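Local coordinates for protein haloacid dehalogenase/epoxide hydrolase family (Corynebacterium glutamicum ATCC 13032, PDB 2PR7) that probably acts as a hydrolase of the haloacid dehalogenase-like superfamily and binds a calcium ion, at residues R24-A29 with F131-E136; A82-D85 with P90-D93; L47-I52 with V64-E69. One frame throughout, in Å; residues are numbered along the deposited sequence.

Interaction 1: residues R24-A29 with F131-E136; sequences RNLLAA and FGLEGE. With EDO (1,2-ethanediol), chain D.
Leu-26 sets its CG anti to the backbone N (chi1 -179°), while Leu-133 places its CG beside its own backbone N and anti to the carbonyl carbon (chi1 -52°). These two choices bring a single methyl of each leucine together, CD1 of Leu-26 and CD1 of Leu-133, at 3.6 Å. The contact joins helix 17-32 to the C-terminal tail of a Rossmann-like HAD fold, a parallel five-stranded sheet covered by helices. The leucines cross at about a right angle and meet through methyl ends. Beside them, CB of Ala-29 lies 4.4 Å from CD1 of Leu-133, so the same methyl is shared by two residues of the helix, while CD2 of Leu-133 approaches the carbonyl O of Ala-29 at 4.1 Å. That oxygen already accepts a hydrogen bond from the side chain of Asn-33. Gly-132, with positive phi, is where the chain leaves helix 120-131 and swings toward helix 17-32. Val-128 of helix 120-131 touches both leucines, which makes the contact one corner of a helix-helix interface. The example illustrates how a tail without regular structure can pack on a helix through a buried leucine, here with Phe-137 touching Asn-25 and Ala-29 as well. At the other end of the helical segment, Arg-24 faces a 1,2-ethanediol, probably from the crystallisation liquor, which Gln-20 and Leu-13 also bind. O1 of the diol lies at the guanidinium edge, near its plane, taking a hydrogen bond from Arg-24 NE at 3.0 Å and a weak one from Arg-24 NH2 at 3.2 Å.

Interaction 2: residues A82-D85 with P90-D93; sequences AAAD and PMRD
The flat peptide group between Pro-90 and Met-91 receives the methyl of Ala-84 over one face, close to straight above the amide N of Met-91: CB of Ala-84 is 4.1 Å from C of Pro-90 and 3.9 Å from N of Met-91. The Pro-90 ring is turned away from the helix. The chain then curls off the other side of the plane in a short 3-10 turn, in which Asp-93 N donates to Pro-90 O at 3.0 Å. Met-91, a selenomethionine, adds its CG to the contact at 3.7 Å from CB of Ala-84. Its chi1 of -77° holds CG beside the backbone N, next to the peptide group over which the Ala-84 methyl lies. Beyond CG the chain bends at its last torsion, and the side chain packs on Glu-77, Phe-80 and Gln-81 of the same helix. The small Ala-84 side chain fits this closeness: the CA atoms of Ala-84 and Met-91 are 5.3 Å apart. Asp-93 leads on into the sheet through backbone hydrogen bonds with Arg-3 and Gly-4. The contact closes the turn from helix 77-86 into strand 94-98, in the beta-alpha-beta crossover from strand 63-66 of a Rossmann-like HAD fold.

Interaction 3: residues L47-I52 with V64-E69; sequences LGAAPI and VLLSGE
Ala-49 and Ile-52 face Leu-66 and Val-64 in reversed order, because the start of helix 50-57 runs counter to strand 63-66. The CA atoms of Ala-49 and Leu-66 are 8.3 Å apart, those of Ile-52 and Val-64 7.2 Å. Each segment changes its geometry midway: 47-52 passes from a 3-10 turn through the N-cap residue Ala-49 into a helix, and 64-69 stays extended through Leu-66, the N-cap residue of helix 67-70, and becomes helical from Ser-67. Together they form the returning half of the beta-alpha-beta unit made by strand 36-41, helix 50-57 and strand 63-66. Val-64 and Leu-66 point their CB atoms at the helix; Leu-65, between them, points the other way. Val-64 keeps CG1 anti to its backbone N (chi1 165°), and the two branches divide their work: CG1 meets CG2 of Ile-52 at 3.7 Å, while CG2 comes within 3.5 Å of the Ile-52 carbonyl O. These two side chains lie at about a right angle. Leu-66 also uses both branches, CD1 touching CB of Ala-49 at 3.6 Å and CD2 resting more loosely against CD1 of Ile-52 at 4.1 Å. Ile-52 therefore spans both strand residues with different methyls. It also touches Ile-39 of the adjacent strand 36-41 and Tyr-9, and its side chain lies about 10 Å from the bound calcium ion. Polar links flank this apolar patch: Glu-69 forms a salt bridge with Arg-53, and Glu-56 accepts a hydrogen bond from Val-64 N. Methyl contacts have little directionality, so they probably set the spacing of helix and strand, while the flanking polar bonds probably help to fix their alignment.

Interactions 1 and 3 are buried apolar contacts on opposite sides of the chain's centre, whereas interaction 2 is partly buried. Interaction 3 packs a helix on an outermost strand within a beta-alpha-beta unit and is the one whose surroundings approach the calcium site. Interaction 2 belongs to the next crossover and touches it directly, since CD1 of Leu-65 rests 3.5 Å from CA of Ala-83; the strand thus serves helices on both its sides. Interaction 1 joins no strand but packs the C-terminal tail on helix 17-32, about 25 Å from interaction 3 between centres. Methyl packing recurs throughout, against branched side chains in interactions 1 and 3 and a peptide face and selenomethionine CG in interaction 2.

Interaction 1: residues R24-A29 with F131-E136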
ATOM      1  N   ARG A  24      -9.457   6.909  -1.873  1.00 17.69           N
ATOM      2  CA  ARG A  24      -8.981   8.232  -1.503  1.00 16.16           C
ATOM      3  C   ARG A  24      -9.475   8.631  -0.129  1.00 15.16           C
ATOM      4  O   ARG A  24      -8.749   9.170   0.686  1.00 18.05           O
ATOM      5  CB  ARG A  24      -9.355   9.268  -2.547  1.00 19.23           C
ATOM      6  CG  ARG A  24      -8.444   9.179  -3.756  1.00 26.23           C
ATOM      7  CD  ARG A  24      -8.779  10.194  -4.778  1.00 32.40           C
ATOM      8  NE  ARG A  24      -7.896  10.044  -5.942  1.00 36.55           N
ATOM      9  CZ  ARG A  24      -6.964  10.922  -6.314  1.00 38.20           C
ATOM     10  NH1 ARG A  24      -6.792  12.071  -5.656  1.00 38.29           N
ATOM     11  NH2 ARG A  24      -6.225  10.656  -7.383  1.00 37.71           N
ATOM     12  N   ASN A  25     -10.708   8.268   0.185  1.00 15.61           N
ATOM     13  CA  ASN A  25     -11.265   8.553   1.471  1.00 16.22           C
ATOM     14  C   ASN A  25     -10.584   7.685   2.552  1.00 16.71           C
ATOM     15  O   ASN A  25     -10.301   8.182   3.648  1.00 17.63           O
ATOM     16  CB  ASN A  25     -12.800   8.332   1.425  1.00 19.04           C
ATOM     17  CG  ASN A  25     -13.456   8.646   2.707  1.00 27.09           C
ATOM     18  OD1 ASN A  25     -13.394   9.784   3.180  1.00 30.60           O
ATOM     19  ND2 ASN A  25     -14.098   7.645   3.311  1.00 28.06           N
ATOM     20  N   LEU A  26     -10.348   6.446   2.252  1.00 17.53           N
ATOM     21  CA  LEU A  26      -9.689   5.566   3.190  1.00 17.03           C
ATOM     22  C   LEU A  26      -8.247   6.057   3.487  1.00 16.55           C
ATOM     23  O   LEU A  26      -7.859   6.180   4.640  1.00 18.18           O
ATOM     24  CB  LEU A  26      -9.668   4.148   2.633  1.00 17.49           C
ATOM     25  CG  LEU A  26      -9.051   3.044   3.460  1.00 17.78           C
ATOM     26  CD1 LEU A  26      -9.785   2.936   4.804  1.00 19.56           C
ATOM     27  CD2 LEU A  26      -9.118   1.751   2.645  1.00 21.20           C
ATOM     28  N   LEU A  27      -7.487   6.388   2.453  1.00 18.54           N
ATOM     29  CA  LEU A  27      -6.117   6.870   2.619  1.00 19.12           C
ATOM     30  C   LEU A  27      -6.113   8.175   3.368  1.00 16.35           C
ATOM     31  O   LEU A  27      -5.178   8.414   4.164  1.00 19.88           O
ATOM     32  CB  LEU A  27      -5.391   6.994   1.281  1.00 18.72           C
ATOM     33  CG  LEU A  27      -5.082   5.668   0.536  1.00 18.61           C
ATOM     34  CD1 LEU A  27      -4.701   5.979  -0.906  1.00 18.07           C
ATOM     35  CD2 LEU A  27      -3.984   4.898   1.270  1.00 19.82           C
ATOM     36  N   ALA A  28      -7.068   9.052   3.115  1.00 17.69           N
ATOM     37  CA  ALA A  28      -7.137  10.301   3.860  1.00 19.68           C
ATOM     38  C   ALA A  28      -7.395  10.049   5.333  1.00 15.81           C
ATOM     39  O   ALA A  28      -6.785  10.706   6.210  1.00 17.45           O
ATOM     40  CB  ALA A  28      -8.198  11.161   3.353  1.00 19.60           C
ATOM     41  N   ALA A  29      -8.298   9.137   5.631  1.00 17.71           N
ATOM     42  CA  ALA A  29      -8.530   8.765   7.048  1.00 16.66           C
ATOM     43  C   ALA A  29      -7.302   8.162   7.702  1.00 20.34           C
ATOM     44  O   ALA A  29      -7.020   8.454   8.847  1.00 20.47           O
ATOM     45  CB  ALA A  29      -9.766   7.827   7.190  1.00 17.01           C
ATOM     46  N   PHE A 131      -6.283  -0.713  11.491  1.00 20.48           N
ATOM     47  CA  PHE A 131      -5.868   0.656  11.823  1.00 22.75           C
ATOM     48  C   PHE A 131      -6.784   1.357  12.796  1.00 23.61           C
ATOM     49  O   PHE A 131      -6.445   2.437  13.276  1.00 27.43           O
ATOM     50  CB  PHE A 131      -5.651   1.466  10.524  1.00 21.77           C
ATOM     51  CG  PHE A 131      -4.482   0.972   9.743  1.00 21.91           C
ATOM     52  CD1 PHE A 131      -3.200   1.175  10.231  1.00 25.52           C
ATOM     53  CD2 PHE A 131      -4.627   0.266   8.574  1.00 25.40           C
ATOM     54  CE1 PHE A 131      -2.100   0.688   9.548  1.00 24.09           C
ATOM     55  CE2 PHE A 131      -3.512  -0.225   7.889  1.00 24.20           C
ATOM     56  CZ  PHE A 131      -2.258   0.004   8.383  1.00 23.49           C
ATOM     57  N   GLY A 132      -7.926   0.744  13.137  1.00 21.77           N
ATOM     58  CA  GLY A 132      -8.877   1.338  14.090  1.00 20.55           C
ATOM     59  C   GLY A 132      -9.547   2.580  13.603  1.00 21.53           C
ATOM     60  O   GLY A 132      -9.852   3.449  14.403  1.00 20.55           O
ATOM     61  N   LEU A 133      -9.821   2.622  12.314  1.00 22.34           N
ATOM     62  CA  LEU A 133     -10.468   3.761  11.696  1.00 20.59           C
ATOM     63  C   LEU A 133     -11.955   3.737  12.035  1.00 25.46           C
ATOM     64  O   LEU A 133     -12.544   2.670  12.250  1.00 26.99           O
ATOM     65  CB  LEU A 133     -10.232   3.763  10.191  1.00 20.25           C
ATOM     66  CG  LEU A 133      -8.800   3.631   9.704  1.00 21.45           C
ATOM     67  CD1 LEU A 133      -8.807   3.699   8.188  1.00 24.54           C
ATOM     68  CD2 LEU A 133      -7.853   4.691  10.319  1.00 22.68           C
ATOM     69  N   GLU A 134     -12.543   4.920  12.095  1.00 26.98           N
ATOM     70  CA  GLU A 134     -13.933   5.056  12.489  0.50 27.03           C
ATOM     71  C   GLU A 134     -14.788   5.350  11.256  1.00 29.27           C
ATOM     72  O   GLU A 134     -14.398   6.117  10.385  1.00 32.66           O
ATOM     73  CB  GLU A 134     -14.076   6.143  13.556  0.50 28.48           C
ATOM     74  CG  GLU A 134     -13.760   5.670  14.986  0.50 31.25           C
ATOM     75  N   GLY A 135     -15.940   4.688  11.182  1.00 27.17           N
ATOM     76  CA  GLY A 135     -16.880   4.860  10.073  1.00 27.22           C
ATOM     77  C   GLY A 135     -16.863   3.750   9.039  1.00 26.07           C
ATOM     78  O   GLY A 135     -16.093   2.779   9.141  1.00 24.91           O
ATOM     79  N   GLU A 136     -17.729   3.882   8.047  1.00 21.42           N
ATOM     80  CA  GLU A 136     -17.795   2.930   6.943  1.00 23.69           C
ATOM     81  C   GLU A 136     -17.078   3.513   5.735  1.00 21.13           C
ATOM     82  O   GLU A 136     -17.390   4.590   5.290  1.00 24.87           O
ATOM     83  CB  GLU A 136     -19.230   2.633   6.555  1.00 20.49           C
ATOM     84  CG  GLU A 136     -20.107   2.085   7.610  1.00 25.47           C
ATOM     85  CD  GLU A 136     -21.543   1.897   7.083  1.00 25.32           C
ATOM     86  OE1 GLU A 136     -21.678   1.174   6.071  1.00 30.64           O
ATOM     87  OE2 GLU A 136     -22.490   2.460   7.673  1.00 26.65           O
TER
HETATM   88  C1  EDO D 138      -5.996   6.900  -6.608  1.00 42.14           C
HETATM   89  O1  EDO D 138      -7.068   7.531  -7.314  1.00 35.51           O
HETATM   90  C2  EDO D 138      -6.659   6.204  -5.446  1.00 38.11           C
HETATM   91  O2  EDO D 138      -7.231   4.988  -5.950  1.00 44.85           O

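Interaction 2: residues A82-D85 with P90-D93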
ATOM      1  N   ALA A  82      12.284  -1.903   1.877  1.00 19.40           N
ATOM      2  CA  ALA A  82      12.458  -0.558   1.327  1.00 19.98           C
ATOM      3  C   ALA A  82      11.216   0.281   1.620  1.00 19.71           C
ATOM      4  O   ALA A  82      11.289   1.477   1.945  1.00 20.29           O
ATOM      5  CB  ALA A  82      12.711  -0.630  -0.187  1.00 21.12           C
ATOM      6  N   ALA A  83      10.047  -0.358   1.491  1.00 19.35           N
ATOM      7  CA  ALA A  83       8.790   0.342   1.732  1.00 18.98           C
ATOM      8  C   ALA A  83       8.666   0.760   3.205  1.00 17.78           C
ATOM      9  O   ALA A  83       8.358   1.922   3.515  1.00 20.38           O
ATOM     10  CB  ALA A  83       7.636  -0.550   1.338  1.00 19.11           C
ATOM     11  N   ALA A  84       9.008  -0.179   4.099  1.00 20.06           N
ATOM     12  CA  ALA A  84       8.973   0.077   5.527  1.00 18.81           C
ATOM     13  C   ALA A  84       9.963   1.205   5.858  1.00 20.29           C
ATOM     14  O   ALA A  84       9.618   2.200   6.544  1.00 20.10           O
ATOM     15  CB  ALA A  84       9.281  -1.204   6.307  1.00 19.41           C
ATOM     16  N   ASP A  85      11.200   1.062   5.372  1.00 22.80           N
ATOM     17  CA  ASP A  85      12.229   2.105   5.552  1.00 23.40           C
ATOM     18  C   ASP A  85      11.745   3.489   5.096  1.00 21.88           C
ATOM     19  O   ASP A  85      12.009   4.490   5.776  1.00 22.20           O
ATOM     20  CB  ASP A  85      13.534   1.742   4.803  1.00 24.92           C
ATOM     21  CG  ASP A  85      14.283   0.548   5.422  1.00 24.77           C
ATOM     22  OD1 ASP A  85      13.937   0.077   6.521  1.00 26.60           O
ATOM     23  OD2 ASP A  85      15.238   0.068   4.787  1.00 29.18           O
ATOM     24  N   PRO A  90       9.588  -0.400  11.251  1.00 23.97           N
ATOM     25  CA  PRO A  90       9.942  -1.813  11.040  1.00 23.30           C
ATOM     26  C   PRO A  90       8.871  -2.487  10.215  1.00 22.50           C
ATOM     27  O   PRO A  90       7.725  -2.083  10.269  1.00 23.73           O
ATOM     28  CB  PRO A  90       9.962  -2.416  12.447  1.00 25.44           C
ATOM     29  CG  PRO A  90       9.332  -1.444  13.328  1.00 28.38           C
ATOM     30  CD  PRO A  90       9.196  -0.121  12.642  1.00 25.73           C
HETATM   31  N   MSE A  91       9.265  -3.482   9.431  1.00 23.11           N
HETATM   32  CA  MSE A  91       8.321  -4.209   8.582  1.00 23.94           C
HETATM   33  C   MSE A  91       7.168  -4.796   9.412  1.00 23.85           C
HETATM   34  O   MSE A  91       6.026  -4.810   8.960  1.00 22.59           O
HETATM   35  CB  MSE A  91       9.044  -5.320   7.814  1.00 22.54           C
HETATM   36  CG  MSE A  91       9.879  -4.895   6.586  1.00 15.05           C
HETATM   37 SE   MSE A  91      10.660  -6.390   5.671  0.75 18.54          SE
HETATM   38  CE  MSE A  91      11.607  -7.172   7.057  1.00 20.51           C
ATOM     39  N   ARG A  92       7.454  -5.231  10.645  1.00 23.82           N
ATOM     40  CA  ARG A  92       6.432  -5.839  11.495  1.00 25.55           C
ATOM     41  C   ARG A  92       5.294  -4.866  11.825  1.00 22.09           C
ATOM     42  O   ARG A  92       4.198  -5.319  12.128  1.00 27.34           O
ATOM     43  CB  ARG A  92       7.020  -6.484  12.788  1.00 26.20           C
ATOM     44  CG  ARG A  92       7.510  -5.474  13.792  1.00 32.26           C
ATOM     45  CD  ARG A  92       8.463  -6.046  14.876  1.00 36.93           C
ATOM     46  NE  ARG A  92       9.595  -5.122  15.081  1.00 48.02           N
ATOM     47  CZ  ARG A  92      10.690  -5.372  15.794  1.00 54.84           C
ATOM     48  NH1 ARG A  92      10.854  -6.534  16.436  1.00 56.37           N
ATOM     49  NH2 ARG A  92      11.633  -4.436  15.873  1.00 58.62           N
ATOM     50  N   ASP A  93       5.509  -3.554  11.689  1.00 22.27           N
ATOM     51  CA  ASP A  93       4.480  -2.569  11.977  1.00 22.60           C
ATOM     52  C   ASP A  93       3.664  -2.190  10.747  1.00 21.73           C
ATOM     53  O   ASP A  93       2.835  -1.282  10.767  1.00 20.43           O
ATOM     54  CB  ASP A  93       5.103  -1.314  12.634  1.00 22.83           C
ATOM     55  CG  ASP A  93       5.593  -1.595  14.024  1.00 31.38           C
ATOM     56  OD1 ASP A  93       5.086  -2.567  14.641  1.00 30.80           O
ATOM     57  OD2 ASP A  93       6.501  -0.878  14.492  1.00 35.48           O
TER

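Interaction 3: residues L47-I52 with V64-E69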
ATOM      1  N   LEU A  47       9.177   7.686 -16.538  1.00 17.33           N
ATOM      2  CA  LEU A  47       8.195   8.629 -17.052  1.00 17.23           C
ATOM      3  C   LEU A  47       6.796   7.995 -17.181  1.00 19.17           C
ATOM      4  O   LEU A  47       5.793   8.635 -16.934  1.00 20.75           O
ATOM      5  CB  LEU A  47       8.658   9.165 -18.395  1.00 17.89           C
ATOM      6  CG  LEU A  47       7.790  10.210 -19.096  1.00 19.97           C
ATOM      7  CD1 LEU A  47       7.598  11.469 -18.248  1.00 22.49           C
ATOM      8  CD2 LEU A  47       8.395  10.509 -20.426  1.00 18.78           C
ATOM      9  N   GLY A  48       6.772   6.745 -17.590  1.00 19.58           N
ATOM     10  CA  GLY A  48       5.540   6.016 -17.774  1.00 22.54           C
ATOM     11  C   GLY A  48       4.736   5.819 -16.499  1.00 24.37           C
ATOM     12  O   GLY A  48       3.514   5.595 -16.574  1.00 26.82           O
ATOM     13  N   ALA A  49       5.401   5.919 -15.348  1.00 20.27           N
ATOM     14  CA  ALA A  49       4.758   5.775 -14.046  1.00 18.39           C
ATOM     15  C   ALA A  49       4.340   7.117 -13.443  1.00 18.80           C
ATOM     16  O   ALA A  49       3.980   7.176 -12.260  1.00 20.48           O
ATOM     17  CB  ALA A  49       5.649   5.021 -13.083  1.00 19.42           C
ATOM     18  N   ALA A  50       4.364   8.184 -14.230  1.00 18.97           N
ATOM     19  CA  ALA A  50       3.995   9.523 -13.712  1.00 21.58           C
ATOM     20  C   ALA A  50       2.620   9.547 -13.013  1.00 22.80           C
ATOM     21  O   ALA A  50       2.495  10.222 -11.995  1.00 23.64           O
ATOM     22  CB  ALA A  50       4.083  10.662 -14.802  1.00 22.36           C
ATOM     23  N   PRO A  51       1.612   8.818 -13.547  1.00 25.96           N
ATOM     24  CA  PRO A  51       0.327   8.766 -12.833  1.00 28.44           C
ATOM     25  C   PRO A  51       0.454   8.252 -11.418  1.00 26.88           C
ATOM     26  O   PRO A  51      -0.268   8.714 -10.528  1.00 29.87           O
ATOM     27  CB  PRO A  51      -0.514   7.804 -13.687  1.00 29.03           C
ATOM     28  CG  PRO A  51       0.049   7.944 -15.050  1.00 32.81           C
ATOM     29  CD  PRO A  51       1.544   8.044 -14.799  1.00 24.30           C
ATOM     30  N   ILE A  52       1.353   7.291 -11.194  1.00 23.64           N
ATOM     31  CA  ILE A  52       1.512   6.719  -9.874  1.00 23.28           C
ATOM     32  C   ILE A  52       2.243   7.704  -8.990  1.00 23.08           C
ATOM     33  O   ILE A  52       1.838   8.011  -7.863  1.00 21.97           O
ATOM     34  CB  ILE A  52       2.264   5.386  -9.903  1.00 22.34           C
ATOM     35  CG1 ILE A  52       1.712   4.432 -10.983  1.00 23.14           C
ATOM     36  CG2 ILE A  52       2.303   4.764  -8.463  1.00 21.04           C
ATOM     37  CD1 ILE A  52       2.374   3.104 -11.050  1.00 23.54           C
ATOM     38  N   VAL A  64       5.964   6.816  -3.007  1.00 18.56           N
ATOM     39  CA  VAL A  64       5.765   5.876  -4.084  1.00 19.19           C
ATOM     40  C   VAL A  64       7.115   5.215  -4.386  1.00 19.78           C
ATOM     41  O   VAL A  64       8.123   5.910  -4.644  1.00 20.38           O
ATOM     42  CB  VAL A  64       5.213   6.613  -5.340  1.00 18.24           C
ATOM     43  CG1 VAL A  64       5.328   5.743  -6.593  1.00 19.79           C
ATOM     44  CG2 VAL A  64       3.747   7.063  -5.137  1.00 21.63           C
ATOM     45  N   LEU A  65       7.122   3.890  -4.369  1.00 18.56           N
ATOM     46  CA  LEU A  65       8.301   3.080  -4.689  1.00 18.98           C
ATOM     47  C   LEU A  65       7.975   2.151  -5.862  1.00 20.87           C
ATOM     48  O   LEU A  65       6.968   1.434  -5.826  1.00 19.74           O
ATOM     49  CB  LEU A  65       8.772   2.212  -3.494  1.00 19.92           C
ATOM     50  CG  LEU A  65       9.362   2.949  -2.300  1.00 21.82           C
ATOM     51  CD1 LEU A  65       9.835   1.914  -1.250  1.00 23.79           C
ATOM     52  CD2 LEU A  65      10.478   3.858  -2.718  1.00 28.29           C
ATOM     53  N   LEU A  66       8.826   2.140  -6.901  1.00 18.45           N
ATOM     54  CA  LEU A  66       8.584   1.364  -8.109  1.00 18.60           C
ATOM     55  C   LEU A  66       9.757   0.424  -8.305  1.00 16.80           C
ATOM     56  O   LEU A  66      10.932   0.861  -8.301  1.00 16.89           O
ATOM     57  CB  LEU A  66       8.491   2.307  -9.302  1.00 17.98           C
ATOM     58  CG  LEU A  66       7.384   3.366  -9.125  1.00 20.54           C
ATOM     59  CD1 LEU A  66       7.436   4.617 -10.026  1.00 23.44           C
ATOM     60  CD2 LEU A  66       5.982   2.700  -9.234  1.00 29.35           C
ATOM     61  N   SER A  67       9.467  -0.861  -8.457  1.00 17.66           N
ATOM     62  CA  SER A  67      10.521  -1.866  -8.588  1.00 19.42           C
ATOM     63  C   SER A  67      11.590  -1.514  -9.653  1.00 19.31           C
ATOM     64  O   SER A  67      12.761  -1.757  -9.428  1.00 20.77           O
ATOM     65  CB  SER A  67       9.896  -3.207  -8.916  1.00 19.41           C
ATOM     66  OG  SER A  67       9.213  -3.169 -10.155  1.00 20.25           O
ATOM     67  N   GLY A  68      11.191  -0.960 -10.794  1.00 17.22           N
ATOM     68  CA  GLY A  68      12.143  -0.650 -11.858  1.00 17.34           C
ATOM     69  C   GLY A  68      13.171   0.397 -11.456  1.00 17.56           C
ATOM     70  O   GLY A  68      14.184   0.562 -12.134  1.00 19.09           O
ATOM     71  N   GLU A  69      12.861   1.163 -10.418  1.00 18.44           N
ATOM     72  CA  GLU A  69      13.732   2.194  -9.868  1.00 17.82           C
ATOM     73  C   GLU A  69      14.493   1.669  -8.651  1.00 20.30           C
ATOM     74  O   GLU A  69      15.600   2.094  -8.393  1.00 22.19           O
ATOM     75  CB  GLU A  69      12.903   3.442  -9.517  1.00 19.26           C
ATOM     76  CG  GLU A  69      12.204   4.066 -10.713  1.00 22.36           C
ATOM     77  CD  GLU A  69      11.253   5.192 -10.370  1.00 21.55           C
ATOM     78  OE1 GLU A  69      11.166   5.617  -9.177  1.00 22.96           O
ATOM     79  OE2 GLU A  69      10.580   5.673 -11.315  1.00 19.36           O
TER